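Local coordinates for protein prolyl-tRNA synthetase (PDB 6NAB) that probably attaches proline to its cognate tRNA in two steps, activating the amino acid with ATP as prolyl-adenylate before transferring it, at residues T238-G243 and Q266-L271. Residues are numbered along the deposited sequence; the frame is centred on the assembly and turned at random.
Sequences TSHHLG and QNSWGL. With PRO (proline), chain N; AMP (adenosine monophosphate), chain M.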
ATOM      1  N   THR B 238      -1.777   1.008  19.229  1.00 14.39           N
ATOM      2  CA  THR B 238      -2.787   0.564  20.185  1.00 17.19           C
ATOM      3  C   THR B 238      -3.422  -0.747  19.750  1.00 20.53           C
ATOM      4  O   THR B 238      -3.555  -1.044  18.559  1.00 14.39           O
ATOM      5  CB  THR B 238      -3.899   1.618  20.421  1.00 21.08           C
ATOM      6  OG1 THR B 238      -4.302   2.194  19.175  1.00 26.76           O
ATOM      7  CG2 THR B 238      -3.418   2.716  21.348  1.00 29.70           C
ATOM      8  N   SER B 239      -3.812  -1.533  20.748  1.00 19.29           N
ATOM      9  CA  SER B 239      -4.431  -2.830  20.539  1.00 14.91           C
ATOM     10  C   SER B 239      -5.668  -2.896  21.431  1.00 19.21           C
ATOM     11  O   SER B 239      -5.548  -2.916  22.663  1.00 15.53           O
ATOM     12  CB  SER B 239      -3.450  -3.951  20.862  1.00 13.16           C
ATOM     13  OG  SER B 239      -4.033  -5.203  20.570  1.00 15.63           O
ATOM     14  N   HIS B 240      -6.848  -2.895  20.814  1.00 15.87           N
ATOM     15  CA  HIS B 240      -8.111  -2.785  21.539  1.00 16.82           C
ATOM     16  C   HIS B 240      -8.825  -4.123  21.621  1.00 16.67           C
ATOM     17  O   HIS B 240      -8.878  -4.877  20.640  1.00 13.27           O
ATOM     18  CB  HIS B 240      -9.075  -1.800  20.872  1.00 16.78           C
ATOM     19  CG  HIS B 240      -8.445  -0.522  20.430  1.00 18.82           C
ATOM     20  ND1 HIS B 240      -7.986   0.429  21.315  1.00 17.53           N
ATOM     21  CD2 HIS B 240      -8.209  -0.032  19.187  1.00 18.29           C
ATOM     22  CE1 HIS B 240      -7.478   1.444  20.635  1.00 20.48           C
ATOM     23  NE2 HIS B 240      -7.613   1.196  19.342  1.00 19.20           N
ATOM     24  N   HIS B 241      -9.427  -4.390  22.776  1.00 16.47           N
ATOM     25  CA  HIS B 241     -10.443  -5.423  22.889  1.00 17.32           C
ATOM     26  C   HIS B 241     -11.796  -4.731  22.821  1.00 16.98           C
ATOM     27  O   HIS B 241     -12.114  -3.895  23.680  1.00 20.55           O
ATOM     28  CB  HIS B 241     -10.306  -6.218  24.184  1.00 16.10           C
ATOM     29  CG  HIS B 241     -11.363  -7.270  24.353  1.00 18.92           C
ATOM     30  ND1 HIS B 241     -11.530  -8.308  23.460  1.00 21.12           N
ATOM     31  CD2 HIS B 241     -12.320  -7.433  25.301  1.00 20.98           C
ATOM     32  CE1 HIS B 241     -12.537  -9.067  23.851  1.00 20.66           C
ATOM     33  NE2 HIS B 241     -13.032  -8.562  24.969  1.00 20.51           N
ATOM     34  N   LEU B 242     -12.577  -5.049  21.791  1.00 16.44           N
ATOM     35  CA  LEU B 242     -13.884  -4.432  21.615  1.00 15.74           C
ATOM     36  C   LEU B 242     -14.990  -5.221  22.291  1.00 20.43           C
ATOM     37  O   LEU B 242     -16.140  -4.763  22.302  1.00 19.31           O
ATOM     38  CB  LEU B 242     -14.206  -4.263  20.124  1.00 15.52           C
ATOM     39  CG  LEU B 242     -13.114  -3.625  19.257  1.00 24.34           C
ATOM     40  CD1 LEU B 242     -13.518  -3.628  17.779  1.00 20.46           C
ATOM     41  CD2 LEU B 242     -12.776  -2.209  19.741  1.00 21.88           C
ATOM     42  N   GLY B 243     -14.671  -6.373  22.879  1.00 17.68           N
ATOM     43  CA  GLY B 243     -15.713  -7.189  23.494  1.00 18.18           C
ATOM     44  C   GLY B 243     -16.781  -7.529  22.476  1.00 27.42           C
ATOM     45  O   GLY B 243     -16.488  -7.887  21.327  1.00 21.89           O
ATOM     46  N   GLN B 266     -14.555  -9.309  19.572  1.00 21.16           N
ATOM     47  CA  GLN B 266     -13.727  -8.669  18.563  1.00 20.03           C
ATOM     48  C   GLN B 266     -12.601  -7.834  19.165  1.00 21.68           C
ATOM     49  O   GLN B 266     -12.710  -7.287  20.271  1.00 16.69           O
ATOM     50  CB  GLN B 266     -14.566  -7.786  17.654  1.00 16.28           C
ATOM     51  CG  GLN B 266     -15.608  -8.546  16.823  1.00 17.12           C
ATOM     52  CD  GLN B 266     -16.427  -7.580  16.022  1.00 27.06           C
ATOM     53  OE1 GLN B 266     -17.462  -7.081  16.489  1.00 20.93           O
ATOM     54  NE2 GLN B 266     -15.937  -7.247  14.836  1.00 16.74           N
ATOM     55  N   ASN B 267     -11.523  -7.721  18.387  1.00 16.22           N
ATOM     56  CA  ASN B 267     -10.417  -6.805  18.640  1.00 17.73           C
ATOM     57  C   ASN B 267     -10.203  -5.945  17.402  1.00 19.02           C
ATOM     58  O   ASN B 267     -10.540  -6.341  16.282  1.00 18.88           O
ATOM     59  CB  ASN B 267      -9.083  -7.531  18.914  1.00 20.24           C
ATOM     60  CG  ASN B 267      -9.154  -8.528  20.052  1.00 24.94           C
ATOM     61  OD1 ASN B 267      -9.866  -8.332  21.038  1.00 19.52           O
ATOM     62  ND2 ASN B 267      -8.401  -9.623  19.915  1.00 14.56           N
ATOM     63  N   SER B 268      -9.592  -4.784  17.599  1.00 15.52           N
ATOM     64  CA  SER B 268      -8.979  -4.070  16.490  1.00 16.52           C
ATOM     65  C   SER B 268      -7.676  -3.454  16.982  1.00 17.59           C
ATOM     66  O   SER B 268      -7.505  -3.196  18.178  1.00 16.74           O
ATOM     67  CB  SER B 268      -9.930  -3.012  15.869  1.00 12.54           C
ATOM     68  OG  SER B 268     -10.165  -1.917  16.739  1.00 15.73           O
ATOM     69  N   TRP B 269      -6.722  -3.291  16.066  1.00 15.35           N
ATOM     70  CA  TRP B 269      -5.396  -2.841  16.475  1.00 16.24           C
ATOM     71  C   TRP B 269      -4.738  -2.112  15.311  1.00 16.78           C
ATOM     72  O   TRP B 269      -4.845  -2.544  14.159  1.00 15.98           O
ATOM     73  CB  TRP B 269      -4.518  -4.015  16.963  1.00 11.26           C
ATOM     74  CG  TRP B 269      -4.892  -5.380  16.415  1.00 15.80           C
ATOM     75  CD1 TRP B 269      -5.814  -6.244  16.928  1.00 16.54           C
ATOM     76  CD2 TRP B 269      -4.360  -6.020  15.230  1.00 14.00           C
ATOM     77  NE1 TRP B 269      -5.886  -7.390  16.141  1.00 16.28           N
ATOM     78  CE2 TRP B 269      -4.990  -7.278  15.110  1.00 12.72           C
ATOM     79  CE3 TRP B 269      -3.380  -5.663  14.291  1.00 15.44           C
ATOM     80  CZ2 TRP B 269      -4.705  -8.167  14.058  1.00 13.13           C
ATOM     81  CZ3 TRP B 269      -3.097  -6.542  13.248  1.00 18.08           C
ATOM     82  CH2 TRP B 269      -3.757  -7.785  13.146  1.00 16.63           C
ATOM     83  N   GLY B 270      -4.054  -1.014  15.627  1.00 11.49           N
ATOM     84  CA  GLY B 270      -3.467  -0.161  14.610  1.00 11.20           C
ATOM     85  C   GLY B 270      -2.119   0.457  14.943  1.00 16.84           C
ATOM     86  O   GLY B 270      -1.870   0.900  16.070  1.00 18.62           O
ATOM     87  N   LEU B 271      -1.244   0.505  13.944  1.00 15.23           N
ATOM     88  CA  LEU B 271       0.080   1.111  14.032  1.00 12.64           C
ATOM     89  C   LEU B 271       0.269   1.993  12.799  1.00 15.42           C
ATOM     90  O   LEU B 271      -0.001   1.541  11.678  1.00 15.99           O
ATOM     91  CB  LEU B 271       1.159   0.013  14.079  1.00 14.73           C
ATOM     92  CG  LEU B 271       2.629   0.416  14.238  1.00 18.37           C
ATOM     93  CD1 LEU B 271       2.895   0.739  15.708  1.00 11.18           C
ATOM     94  CD2 LEU B 271       3.593  -0.648  13.705  1.00 17.17           C
TER
HETATM   95  N   PRO N 602      -9.341   1.093  14.721  1.00 16.70           N
HETATM   96  CA  PRO N 602      -8.593   1.314  15.965  1.00 14.27           C
HETATM   97  C   PRO N 602      -8.219   2.783  16.153  1.00 13.07           C
HETATM   98  O   PRO N 602      -7.565   3.147  17.140  1.00 16.98           O
HETATM   99  CB  PRO N 602      -7.338   0.444  15.786  1.00 16.41           C
HETATM  100  CG  PRO N 602      -7.185   0.316  14.273  1.00 12.36           C
HETATM  101  CD  PRO N 602      -8.599   0.244  13.767  1.00 14.68           C
HETATM  102  OXT PRO N 602      -8.578   3.637  15.330  1.00 16.27           O
HETATM  103  P   AMP M 601      -5.933   5.779  18.322  1.00 26.62           P
HETATM  104  O1P AMP M 601      -7.335   5.586  17.608  1.00 23.01           O
HETATM  105  O2P AMP M 601      -5.643   7.157  18.992  1.00 26.25           O
HETATM  106  O3P AMP M 601      -5.721   4.596  19.261  1.00 24.65           O
HETATM  107  O5' AMP M 601      -4.754   5.566  17.267  1.00 24.31           O
HETATM  108  C5' AMP M 601      -4.701   4.421  16.421  1.00 21.88           C
HETATM  109  C4' AMP M 601      -3.377   4.337  15.708  1.00 21.66           C
HETATM  110  O4' AMP M 601      -3.248   5.488  14.829  1.00 21.44           O
HETATM  111  C3' AMP M 601      -2.162   4.368  16.631  1.00 24.17           C
HETATM  112  O3' AMP M 601      -1.115   3.565  16.083  1.00 24.58           O
HETATM  113  C2' AMP M 601      -1.776   5.854  16.638  1.00 21.85           C
HETATM  114  O2' AMP M 601      -0.418   6.090  16.915  1.00 27.54           O
HETATM  115  C1' AMP M 601      -2.147   6.290  15.222  1.00 19.25           C
HETATM  116  N9  AMP M 601      -2.573   7.692  15.088  1.00 17.92           N
HETATM  117  C8  AMP M 601      -3.711   8.252  15.606  1.00 20.28           C
HETATM  118  N7  AMP M 601      -3.957   9.468  15.171  1.00 18.28           N
HETATM  119  C5  AMP M 601      -2.899   9.730  14.319  1.00 15.02           C
HETATM  120  C6  AMP M 601      -2.581  10.844  13.514  1.00 17.55           C
HETATM  121  N6  AMP M 601      -3.345  11.940  13.425  1.00 17.52           N
HETATM  122  N1  AMP M 601      -1.451  10.782  12.769  1.00 14.64           N
HETATM  123  C2  AMP M 601      -0.704   9.676  12.829  1.00 14.48           C
HETATM  124  N3  AMP M 601      -0.905   8.561  13.544  1.00 17.32           N
HETATM  125  C4  AMP M 601      -2.025   8.651  14.266  1.00 14.73           C
HETATM  126  O   HOH W   1     -17.586  -6.292  19.215  1.00 22.56           O
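His240 and Ser268 face each other as an antiparallel hydrogen-bonded pair, and their side chains rise from the same face of the sheet to line the pocket that holds proline and AMP, probably where prolyl-adenylate forms. His240 N donates to Ser268 O at 2.7 Å. With CG beside the backbone N and anti to the carbonyl carbon (chi1 -44°), the imidazole extends to the ligands: NE2 donates to the proline O at 2.9 Å, and phosphate oxygen O3P of AMP lies at the ring edge. Thr220 binds ND1 and Phe214 stacks on the ring, so its tilt is fixed from several directions. Ser268 OG sits 3.7 Å from His240 CD2 and is held by Glu121, which also binds the proline. At the next hydrogen-bonded pair on this face, Thr238 with Gly270, Thr238 OG1 donates to AMP O3P at 2.8 Å, while Gly270 O accepts both Thr238 N and the ribose O3'; Gly270 N lies 3.6 Å from CB of the bound proline.

The other face carries a different pairing. His241 ND1 points its N-H at Asn267 OD1 (2.9 Å), almost in the ring plane, although ring and amide planes are 62° apart. Asn267 ND2 is taken by Glu183 and Ala180 O of helix 177-198, which fixes the amide flip. Beyond it, Leu242 and Gly243 both face Gln266 in a classic beta bulge, Leu242 N reaching Gln266 O at 2.7 Å.

In this class II synthetase the two faces of the strand pair do different work: one presents donors to the carboxylate and phosphate, consistent with a role in holding both for activation, while the other is locked to a helix by buried polar bonds.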